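Local coordinates for protein cyclopropane mycolic acid synthase 3 (Mycobacterium tuberculosis, PDB 1L1E) that probably converts a double bond at the proximal position of an alpha mycolic acid into a cyclopropane ring, taking the methylene group from S-adenosyl-L-methionine, at residues L68-C73 against A77-A82; L196-P201 against Y259-K264. All coordinates share one frame; numbering follows the deposited sequence.

Interaction 1 (L68-C73 against A77-A82); sequences LLDIGC and ATMRRA. With SAH (S-adenosyl-L-homocysteine), chain D.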
loop_
_atom_site.group_PDB
_atom_site.type_symbol
_atom_site.label_atom_id
_atom_site.label_comp_id
_atom_site.label_asym_id
_atom_site.label_seq_id
_atom_site.Cartn_x
_atom_site.Cartn_y
_atom_site.Cartn_z
ATOM N N LEU A 68 4.217 16.060 -5.219
ATOM C CA LEU A 68 3.798 14.951 -4.386
ATOM C C LEU A 68 4.841 13.847 -4.442
ATOM O O LEU A 68 5.351 13.524 -5.514
ATOM C CB LEU A 68 2.456 14.393 -4.866
ATOM C CG LEU A 68 2.153 12.970 -4.368
ATOM C CD1 LEU A 68 1.804 13.004 -2.879
ATOM C CD2 LEU A 68 1.003 12.366 -5.188
ATOM N N LEU A 69 5.165 13.294 -3.274
ATOM C CA LEU A 69 6.102 12.187 -3.156
ATOM C C LEU A 69 5.306 10.919 -2.862
ATOM O O LEU A 69 4.499 10.885 -1.921
ATOM C CB LEU A 69 7.085 12.413 -1.995
ATOM C CG LEU A 69 7.932 11.191 -1.630
ATOM C CD1 LEU A 69 8.864 10.833 -2.772
ATOM C CD2 LEU A 69 8.729 11.479 -0.353
ATOM N N ASP A 70 5.532 9.885 -3.660
ATOM C CA ASP A 70 4.867 8.601 -3.464
ATOM C C ASP A 70 5.924 7.645 -2.942
ATOM O O ASP A 70 6.816 7.247 -3.689
ATOM C CB ASP A 70 4.336 8.029 -4.774
ATOM C CG ASP A 70 3.485 6.782 -4.558
ATOM O OD1 ASP A 70 3.793 6.001 -3.630
ATOM O OD2 ASP A 70 2.512 6.575 -5.316
ATOM N N ILE A 71 5.833 7.282 -1.668
ATOM C CA ILE A 71 6.796 6.355 -1.098
ATOM C C ILE A 71 6.343 4.917 -1.295
ATOM O O ILE A 71 5.393 4.466 -0.658
ATOM C CB ILE A 71 7.032 6.654 0.395
ATOM C CG1 ILE A 71 7.623 8.057 0.533
ATOM C CG2 ILE A 71 7.978 5.604 0.987
ATOM C CD1 ILE A 71 8.101 8.424 1.943
ATOM N N GLY A 72 7.041 4.204 -2.180
ATOM C CA GLY A 72 6.691 2.831 -2.506
ATOM C C GLY A 72 5.597 2.896 -3.553
ATOM O O GLY A 72 4.488 2.380 -3.360
ATOM N N CYS A 73 5.924 3.523 -4.681
ATOM C CA CYS A 73 4.963 3.758 -5.758
ATOM C C CYS A 73 4.440 2.601 -6.605
ATOM O O CYS A 73 3.587 2.819 -7.459
ATOM C CB CYS A 73 5.521 4.834 -6.693
ATOM S SG CYS A 73 7.029 4.335 -7.543
ATOM N N ALA A 77 0.191 3.840 -10.810
ATOM C CA ALA A 77 -1.187 4.336 -10.954
ATOM C C ALA A 77 -1.533 5.569 -10.103
ATOM O O ALA A 77 -2.289 6.447 -10.552
ATOM C CB ALA A 77 -2.195 3.208 -10.652
ATOM N N THR A 78 -0.993 5.637 -8.886
ATOM C CA THR A 78 -1.285 6.756 -7.994
ATOM C C THR A 78 -0.689 8.055 -8.533
ATOM O O THR A 78 -1.352 9.096 -8.569
ATOM C CB THR A 78 -0.739 6.495 -6.560
ATOM O OG1 THR A 78 -1.298 5.281 -6.036
ATOM C CG2 THR A 78 -1.103 7.646 -5.632
ATOM N N MET A 79 0.570 8.003 -8.948
ATOM C CA MET A 79 1.203 9.195 -9.474
ATOM C C MET A 79 0.545 9.602 -10.793
ATOM O O MET A 79 0.380 10.789 -11.057
ATOM C CB MET A 79 2.702 8.975 -9.669
ATOM C CG MET A 79 3.471 8.798 -8.364
ATOM S SD MET A 79 5.263 8.807 -8.610
ATOM C CE MET A 79 5.502 7.184 -9.226
ATOM N N ARG A 80 0.170 8.631 -11.623
ATOM C CA ARG A 80 -0.479 8.993 -12.879
ATOM C C ARG A 80 -1.783 9.726 -12.576
ATOM O O ARG A 80 -2.086 10.741 -13.192
ATOM C CB ARG A 80 -0.791 7.767 -13.739
ATOM C CG ARG A 80 -1.271 8.185 -15.120
ATOM C CD ARG A 80 -2.091 7.138 -15.832
ATOM N NE ARG A 80 -2.516 7.672 -17.121
ATOM C CZ ARG A 80 -1.734 7.728 -18.193
ATOM N NH1 ARG A 80 -0.492 7.265 -18.133
ATOM N NH2 ARG A 80 -2.183 8.273 -19.318
ATOM N N ARG A 81 -2.555 9.203 -11.626
ATOM C CA ARG A 81 -3.808 9.836 -11.248
ATOM C C ARG A 81 -3.540 11.246 -10.710
ATOM O O ARG A 81 -4.214 12.205 -11.097
ATOM C CB ARG A 81 -4.533 9.004 -10.181
ATOM C CG ARG A 81 -5.918 9.544 -9.799
ATOM C CD ARG A 81 -6.930 9.372 -10.936
ATOM N NE ARG A 81 -8.295 9.542 -10.457
ATOM C CZ ARG A 81 -9.393 9.363 -11.189
ATOM N NH1 ARG A 81 -9.309 9.003 -12.466
ATOM N NH2 ARG A 81 -10.583 9.542 -10.635
ATOM N N ALA A 82 -2.566 11.374 -9.813
ATOM C CA ALA A 82 -2.227 12.683 -9.240
ATOM C C ALA A 82 -1.967 13.728 -10.327
ATOM O O ALA A 82 -2.401 14.880 -10.217
ATOM C CB ALA A 82 -0.998 12.563 -8.336
HETATM N N SAH D . 1.815 1.763 -3.446
HETATM C CA SAH D . 1.664 0.837 -4.569
HETATM C CB SAH D . 2.574 -0.397 -4.386
HETATM C CG SAH D . 2.394 -1.194 -3.090
HETATM S SD SAH D . 3.488 -2.617 -2.958
HETATM C C SAH D . 0.202 0.375 -4.700
HETATM O O SAH D . -0.624 0.834 -3.906
HETATM O OXT SAH D . -0.085 -0.457 -5.573
HETATM C "C5'" SAH D . 4.820 -1.938 -1.911
HETATM C "C4'" SAH D . 5.688 -0.865 -2.580
HETATM O "O4'" SAH D . 6.545 -0.173 -1.627
HETATM C "C3'" SAH D . 6.641 -1.426 -3.633
HETATM O "O3'" SAH D . 6.715 -0.463 -4.709
HETATM C "C2'" SAH D . 7.949 -1.538 -2.899
HETATM O "O2'" SAH D . 9.059 -1.645 -3.793
HETATM C "C1'" SAH D . 7.920 -0.284 -2.079
HETATM N N9 SAH D . 8.848 -0.277 -0.927
HETATM C C8 SAH D . 9.052 -1.188 0.060
HETATM N N7 SAH D . 9.938 -0.904 0.956
HETATM C C5 SAH D . 10.394 0.342 0.542
HETATM C C6 SAH D . 11.372 1.256 1.057
HETATM N N6 SAH D . 12.084 1.013 2.167
HETATM N N1 SAH D . 11.576 2.437 0.369
HETATM C C2 SAH D . 10.857 2.691 -0.753
HETATM N N3 SAH D . 9.916 1.912 -1.325
HETATM C C4 SAH D . 9.733 0.740 -0.621
HETATM O O HOH W 1 2.293 5.568 -8.016
HETATM O O HOH W 2 1.047 4.265 -4.783
HETATM O O HOH W 3 0.413 3.037 -7.235
#
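Met79 reaches from helix 77-86 down to the strand 67-71 and the turn after it, and makes much of the carbon contact. Met79 CG lies against Asp70 CB at 3.8 Å, and a bend at the last torsion (chi3 -78°) swings the methyl CE of Met79 onto Cys73, where it meets Cys73 CB at 3.5 Å, a tight carbon pair, with SG close by. Farther back along the strand, Leu68 sends CD2 to Ala82 CB, 3.7 Å away. Val90 of strand 89-94 touches both Met79 and Ala82, so this packing continues into the sheet.

The polar part is relayed by water. Asp70, CG anti to the backbone N (chi1 -173°), brings OD2 beside Thr78, and the two side chains cross at about a right angle. Asp70 OD2 accepts from two waters. One, its oxygen 2.9 Å from Asp70 OD2, also donates to Cys73 O and accepts from Met79 N; the other, its oxygen 2.8 Å from Asp70 OD2, is hydrogen-bonded to Thr78 OG1 and accepts from SAH N. Thus the buried carboxylate is tied both to the first turn of the helix and to the amino group of the cofactor product. That SAH N also donates directly to Gly72 O at 2.7 Å.

Strand 68-71 and helix 77-82 run nearly antiparallel, at 166°. Gly72, with positive phi, makes the turn beside the ribose, close to SAH O4'. This is the first beta-alpha step of the Rossmann-like methyltransferase fold, whose glycine-rich turn cradles S-adenosyl-L-homocysteine.

Interaction 2 (L196-P201 against Y259-K264); sequences LAEIFP and YDRYMK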
loop_
_atom_site.group_PDB
_atom_site.type_symbol
_atom_site.label_atom_id
_atom_site.label_comp_id
_atom_site.label_asym_id
_atom_site.label_seq_id
_atom_site.Cartn_x
_atom_site.Cartn_y
_atom_site.Cartn_z
ATOM N N LEU A 196 4.654 -13.227 7.124
ATOM C CA LEU A 196 5.830 -12.411 7.376
ATOM C C LEU A 196 7.058 -12.935 6.658
ATOM O O LEU A 196 7.965 -12.166 6.346
ATOM C CB LEU A 196 6.115 -12.315 8.876
ATOM C CG LEU A 196 5.302 -11.258 9.626
ATOM C CD1 LEU A 196 5.630 -11.303 11.111
ATOM C CD2 LEU A 196 5.613 -9.878 9.049
ATOM N N ALA A 197 7.094 -14.237 6.387
ATOM C CA ALA A 197 8.248 -14.816 5.711
ATOM C C ALA A 197 8.156 -14.712 4.192
ATOM O O ALA A 197 9.104 -14.285 3.535
ATOM C CB ALA A 197 8.423 -16.271 6.125
ATOM N N GLU A 198 7.009 -15.086 3.639
ATOM C CA GLU A 198 6.818 -15.056 2.196
ATOM C C GLU A 198 6.322 -13.728 1.621
ATOM O O GLU A 198 6.856 -13.243 0.622
ATOM C CB GLU A 198 5.848 -16.165 1.787
ATOM C CG GLU A 198 6.206 -17.543 2.321
ATOM C CD GLU A 198 7.625 -17.949 1.977
ATOM O OE1 GLU A 198 8.044 -17.707 0.827
ATOM O OE2 GLU A 198 8.318 -18.516 2.849
ATOM N N ILE A 199 5.311 -13.136 2.251
ATOM C CA ILE A 199 4.733 -11.888 1.754
ATOM C C ILE A 199 5.413 -10.600 2.205
ATOM O O ILE A 199 5.519 -9.654 1.425
ATOM C CB ILE A 199 3.235 -11.794 2.122
ATOM C CG1 ILE A 199 2.507 -13.066 1.670
ATOM C CG2 ILE A 199 2.611 -10.567 1.471
ATOM C CD1 ILE A 199 2.599 -13.342 0.176
ATOM N N PHE A 200 5.861 -10.547 3.456
ATOM C CA PHE A 200 6.515 -9.342 3.952
ATOM C C PHE A 200 7.899 -9.613 4.557
ATOM O O PHE A 200 8.184 -9.225 5.693
ATOM C CB PHE A 200 5.611 -8.646 4.984
ATOM C CG PHE A 200 4.280 -8.189 4.426
ATOM C CD1 PHE A 200 3.085 -8.670 4.959
ATOM C CD2 PHE A 200 4.222 -7.269 3.384
ATOM C CE1 PHE A 200 1.854 -8.240 4.462
ATOM C CE2 PHE A 200 2.997 -6.833 2.879
ATOM C CZ PHE A 200 1.811 -7.322 3.422
ATOM N N PRO A 201 8.786 -10.275 3.790
ATOM C CA PRO A 201 10.143 -10.592 4.258
ATOM C C PRO A 201 10.839 -9.373 4.857
ATOM O O PRO A 201 11.045 -8.366 4.173
ATOM C CB PRO A 201 10.844 -11.072 2.987
ATOM C CG PRO A 201 9.733 -11.661 2.187
ATOM C CD PRO A 201 8.626 -10.649 2.375
ATOM N N TYR A 259 2.227 -20.501 -7.421
ATOM C CA TYR A 259 0.783 -20.376 -7.529
ATOM C C TYR A 259 0.113 -20.707 -6.194
ATOM O O TYR A 259 -0.605 -19.881 -5.630
ATOM C CB TYR A 259 0.258 -21.316 -8.616
ATOM C CG TYR A 259 -1.250 -21.362 -8.712
ATOM C CD1 TYR A 259 -1.964 -20.309 -9.286
ATOM C CD2 TYR A 259 -1.966 -22.451 -8.208
ATOM C CE1 TYR A 259 -3.353 -20.341 -9.355
ATOM C CE2 TYR A 259 -3.351 -22.489 -8.272
ATOM C CZ TYR A 259 -4.037 -21.434 -8.846
ATOM O OH TYR A 259 -5.407 -21.471 -8.907
ATOM N N ASP A 260 0.348 -21.916 -5.693
ATOM C CA ASP A 260 -0.241 -22.332 -4.427
ATOM C C ASP A 260 0.166 -21.367 -3.322
ATOM O O ASP A 260 -0.616 -21.071 -2.420
ATOM C CB ASP A 260 0.202 -23.753 -4.065
ATOM C CG ASP A 260 -0.208 -24.778 -5.109
ATOM O OD1 ASP A 260 -1.335 -24.687 -5.626
ATOM O OD2 ASP A 260 0.593 -25.688 -5.404
ATOM N N ARG A 261 1.392 -20.868 -3.402
ATOM C CA ARG A 261 1.896 -19.926 -2.412
ATOM C C ARG A 261 0.983 -18.700 -2.364
ATOM O O ARG A 261 0.527 -18.284 -1.294
ATOM C CB ARG A 261 3.328 -19.518 -2.778
ATOM C CG ARG A 261 3.951 -18.452 -1.893
ATOM C CD ARG A 261 5.431 -18.293 -2.220
ATOM N NE ARG A 261 6.028 -17.121 -1.586
ATOM C CZ ARG A 261 7.324 -16.826 -1.633
ATOM N NH1 ARG A 261 8.162 -17.624 -2.286
ATOM N NH2 ARG A 261 7.785 -15.732 -1.038
ATOM N N TYR A 262 0.702 -18.127 -3.526
ATOM C CA TYR A 262 -0.156 -16.955 -3.571
ATOM C C TYR A 262 -1.622 -17.234 -3.278
ATOM O O TYR A 262 -2.265 -16.450 -2.575
ATOM C CB TYR A 262 0.004 -16.222 -4.904
ATOM C CG TYR A 262 1.123 -15.210 -4.824
ATOM C CD1 TYR A 262 2.458 -15.614 -4.864
ATOM C CD2 TYR A 262 0.849 -13.858 -4.599
ATOM C CE1 TYR A 262 3.494 -14.697 -4.675
ATOM C CE2 TYR A 262 1.874 -12.933 -4.409
ATOM C CZ TYR A 262 3.193 -13.362 -4.448
ATOM O OH TYR A 262 4.211 -12.457 -4.264
ATOM N N MET A 263 -2.158 -18.332 -3.801
ATOM C CA MET A 263 -3.560 -18.657 -3.524
ATOM C C MET A 263 -3.766 -18.798 -2.019
ATOM O O MET A 263 -4.772 -18.334 -1.480
ATOM C CB MET A 263 -3.974 -19.955 -4.210
ATOM C CG MET A 263 -4.276 -19.827 -5.692
ATOM S SD MET A 263 -5.488 -18.547 -6.082
ATOM C CE MET A 263 -7.013 -19.215 -5.321
ATOM N N LYS A 264 -2.808 -19.442 -1.351
ATOM C CA LYS A 264 -2.862 -19.653 0.102
ATOM C C LYS A 264 -2.833 -18.320 0.830
ATOM O O LYS A 264 -3.471 -18.139 1.870
ATOM C CB LYS A 264 -1.669 -20.506 0.551
ATOM C CG LYS A 264 -1.424 -20.563 2.055
ATOM C CD LYS A 264 -0.212 -21.448 2.362
ATOM C CE LYS A 264 0.312 -21.259 3.787
ATOM N NZ LYS A 264 -0.611 -21.747 4.851
#
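Glu198, in segment 196-201, and Arg261, on helix 256-274, meet with their side chains crossing at roughly a right angle. Arg261 comes in extended, CG anti to the backbone N (chi1 175°) and the chain straight from CG to NE, so that its guanidinium is delivered alongside the other segment. Glu198 instead folds over it: the bend at chi2 (-54°) brings the carboxylate above one guanidinium face, with Glu198 CD 3.7 Å over the plane of Arg261 and toward its rim. Glu198 CB also packs against the guanidinium, 3.5 Å from Arg261 NE.

At the edge of the guanidinium the geometry is different. Arg261 NH2 donates to the backbone Glu198 O at 3.1 Å, with an N-H...O angle of 148°. The oxygen is practically in the guanidinium plane, but the donor meets the C=O from the side, tilted from the carbonyl plane.

In the salt bridge, Glu198 OE1 lies well out of the guanidinium plane, so no N-H points at that oxygen, whose modelled place is doubtful. A cation-pi contact of Lys264 with Phe194 ties the same helices. The Glu198-Arg261 contact itself probably combines undirected charge attraction with one hydrogen bond to the carbonyl.

In the fold
Interaction 1 is a buried contact between the Rossmann-like sheet and a helix packed on it, strand 67-71 against the helix that follows; interaction 2 is a surface contact joining helices 189-199 and 256-274, with 57 residues between its segments. They share no element and lie on opposite sides of the chain's centre, their centres 25 Å apart. Their chemistry follows their place: carbon packing and shared waters inside, a backbone acceptor and a charged pair whose carboxylate position is unsure outside. Interaction 1 touches S-adenosyl-L-homocysteine itself, whereas in interaction 2 Arg261 stays about 14 Å from it, side chain to ligand, and Glu198 about 10 Å from Cys269, side chain to side chain, the likely active-site residue.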